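Protein-arginine-phosphatase (Geobacillus stearothermophilus, PDB 4PIC) removes phosphate from phosphoarginine residues in proteins and probably counteracts the arginine kinase McsB. Local coordinates at residues 3-8 and 75-80. Numbering follows the deposited sequence.
Sequences YRILFV and WATHVL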
loop_
_atom_site.group_PDB
_atom_site.type_symbol
_atom_site.label_atom_id
_atom_site.label_comp_id
_atom_site.label_asym_id
_atom_site.label_seq_id
_atom_site.Cartn_x
_atom_site.Cartn_y
_atom_site.Cartn_z
ATOM N N TYR A 3 21.374 2.296 16.568
ATOM C CA TYR A 3 19.969 2.278 16.187
ATOM C C TYR A 3 19.774 2.830 14.791
ATOM O O TYR A 3 20.326 3.868 14.432
ATOM C CB TYR A 3 19.140 3.084 17.186
ATOM C CG TYR A 3 19.065 2.436 18.541
ATOM C CD1 TYR A 3 18.172 1.406 18.787
ATOM C CD2 TYR A 3 19.884 2.858 19.579
ATOM C CE1 TYR A 3 18.101 0.804 20.025
ATOM C CE2 TYR A 3 19.819 2.261 20.815
ATOM C CZ TYR A 3 18.924 1.242 21.037
ATOM O OH TYR A 3 18.864 0.651 22.281
ATOM N N ARG A 4 18.985 2.114 13.995
ATOM C CA ARG A 4 18.584 2.597 12.684
ATOM C C ARG A 4 17.062 2.573 12.604
ATOM O O ARG A 4 16.439 1.522 12.409
ATOM C CB ARG A 4 19.248 1.781 11.568
ATOM C CG ARG A 4 20.770 1.996 11.507
ATOM C CD ARG A 4 21.467 1.035 10.544
ATOM N NE ARG A 4 21.402 -0.351 11.000
ATOM C CZ ARG A 4 22.277 -0.913 11.831
ATOM N NH1 ARG A 4 23.290 -0.205 12.315
ATOM N NH2 ARG A 4 22.134 -2.182 12.190
ATOM N N ILE A 5 16.481 3.752 12.797
ATOM C CA ILE A 5 15.042 3.894 12.949
ATOM C C ILE A 5 14.425 4.297 11.618
ATOM O O ILE A 5 14.795 5.319 11.041
ATOM C CB ILE A 5 14.709 4.989 13.972
ATOM C CG1 ILE A 5 15.433 4.727 15.303
ATOM C CG2 ILE A 5 13.204 5.099 14.169
ATOM C CD1 ILE A 5 15.138 3.376 15.926
ATOM N N LEU A 6 13.484 3.488 11.140
ATOM C CA LEU A 6 12.785 3.729 9.886
ATOM C C LEU A 6 11.312 4.004 10.164
ATOM O O LEU A 6 10.591 3.136 10.651
ATOM C CB LEU A 6 12.919 2.498 8.987
ATOM C CG LEU A 6 12.214 2.615 7.639
ATOM C CD1 LEU A 6 12.893 3.666 6.786
ATOM C CD2 LEU A 6 12.186 1.270 6.925
ATOM N N PHE A 7 10.869 5.226 9.882
ATOM C CA PHE A 7 9.455 5.564 10.062
ATOM C C PHE A 7 8.711 5.361 8.753
ATOM O O PHE A 7 9.229 5.703 7.696
ATOM C CB PHE A 7 9.272 7.015 10.498
ATOM C CG PHE A 7 9.788 7.314 11.877
ATOM C CD1 PHE A 7 9.145 6.801 12.995
ATOM C CD2 PHE A 7 10.883 8.139 12.058
ATOM C CE1 PHE A 7 9.606 7.095 14.276
ATOM C CE2 PHE A 7 11.345 8.440 13.337
ATOM C CZ PHE A 7 10.701 7.920 14.440
ATOM N N VAL A 8 7.506 4.808 8.825
ATOM C CA VAL A 8 6.777 4.433 7.611
ATOM C C VAL A 8 5.306 4.877 7.612
ATOM O O VAL A 8 4.590 4.646 8.583
ATOM C CB VAL A 8 6.830 2.906 7.394
ATOM C CG1 VAL A 8 6.066 2.530 6.117
ATOM C CG2 VAL A 8 8.269 2.412 7.314
ATOM N N TRP A 75 18.147 -2.420 6.387
ATOM C CA TRP A 75 18.912 -1.366 7.062
ATOM C C TRP A 75 18.423 -1.135 8.494
ATOM O O TRP A 75 19.222 -0.989 9.426
ATOM C CB TRP A 75 18.807 -0.070 6.257
ATOM C CG TRP A 75 19.370 1.157 6.914
ATOM C CD1 TRP A 75 20.651 1.628 6.817
ATOM C CD2 TRP A 75 18.657 2.104 7.728
ATOM N NE1 TRP A 75 20.782 2.796 7.530
ATOM C CE2 TRP A 75 19.578 3.106 8.106
ATOM C CE3 TRP A 75 17.337 2.191 8.189
ATOM C CZ2 TRP A 75 19.218 4.188 8.913
ATOM C CZ3 TRP A 75 16.982 3.267 8.992
ATOM C CH2 TRP A 75 17.920 4.248 9.350
ATOM N N ALA A 76 17.106 -1.130 8.667
ATOM C CA ALA A 76 16.493 -0.767 9.943
ATOM C C ALA A 76 16.765 -1.760 11.066
ATOM O O ALA A 76 16.749 -2.973 10.854
ATOM C CB ALA A 76 14.988 -0.594 9.752
ATOM N N THR A 77 17.026 -1.235 12.264
ATOM C CA THR A 77 16.951 -2.047 13.465
ATOM C C THR A 77 15.514 -2.048 13.979
ATOM O O THR A 77 15.066 -3.005 14.609
ATOM C CB THR A 77 17.897 -1.536 14.568
ATOM O OG1 THR A 77 17.550 -0.188 14.919
ATOM C CG2 THR A 77 19.345 -1.567 14.085
ATOM N N HIS A 78 14.793 -0.960 13.711
ATOM C CA HIS A 78 13.395 -0.841 14.123
ATOM C C HIS A 78 12.613 -0.154 13.027
ATOM O O HIS A 78 13.010 0.926 12.568
ATOM C CB HIS A 78 13.258 0.002 15.397
ATOM C CG HIS A 78 14.042 -0.524 16.555
ATOM N ND1 HIS A 78 15.418 -0.491 16.598
ATOM C CD2 HIS A 78 13.641 -1.089 17.718
ATOM C CE1 HIS A 78 15.834 -1.024 17.733
ATOM N NE2 HIS A 78 14.775 -1.391 18.434
ATOM N N VAL A 79 11.512 -0.775 12.618
ATOM C CA VAL A 79 10.611 -0.184 11.646
ATOM C C VAL A 79 9.395 0.265 12.420
ATOM O O VAL A 79 8.680 -0.550 13.004
ATOM C CB VAL A 79 10.214 -1.188 10.558
ATOM C CG1 VAL A 79 9.294 -0.516 9.536
ATOM C CG2 VAL A 79 11.466 -1.755 9.881
ATOM N N LEU A 80 9.188 1.574 12.461
ATOM C CA LEU A 80 8.154 2.160 13.295
ATOM C C LEU A 80 7.074 2.759 12.409
ATOM O O LEU A 80 7.250 3.818 11.790
ATOM C CB LEU A 80 8.747 3.200 14.261
ATOM C CG LEU A 80 9.804 2.632 15.212
ATOM C CD1 LEU A 80 10.351 3.711 16.166
ATOM C CD2 LEU A 80 9.226 1.471 16.006
HETATM O O HOH W 1 19.952 -3.797 10.944
#
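Backbone hydrogen bonds of a parallel strand pair join 3-8 to 75-80: L6 N to H78 O, L80 N to L6 O, and V8 N to L80 O. R4 O takes two donors, T77 N at 2.8 Å and, farther off, H78 N. T77 OG1 receives R4 N at 2.9 Å and is also hydrogen-bonded to H78 ND1 in the plane of the imidazole, fixing the turn of that ring. The bend at chi3 of R4 (-67°) turns NE back to W75 O, 2.8 Å away and near the guanidinium plane. A water accepts from R4 NH2 and may donate, less closely, to W75 O. Strands 3-9 and 78-81 are the inner pair in the four-stranded parallel sheet of the low molecular weight phosphotyrosine phosphatase fold, and 3-8 leads into the nucleophile C9. R4 CB makes a CH-pi contact over the six-membered ring of W75, 3.5 Å from its centroid; CD lies over the same face. With an alanine for W75, the R4 chain would probably lose this cover and move more freely. On the face of I5, F7 and L80, I5 CG2 meets L80 CD1 at 3.7 Å, and F7, alongside L80, touches helices 15-25 and 123-150.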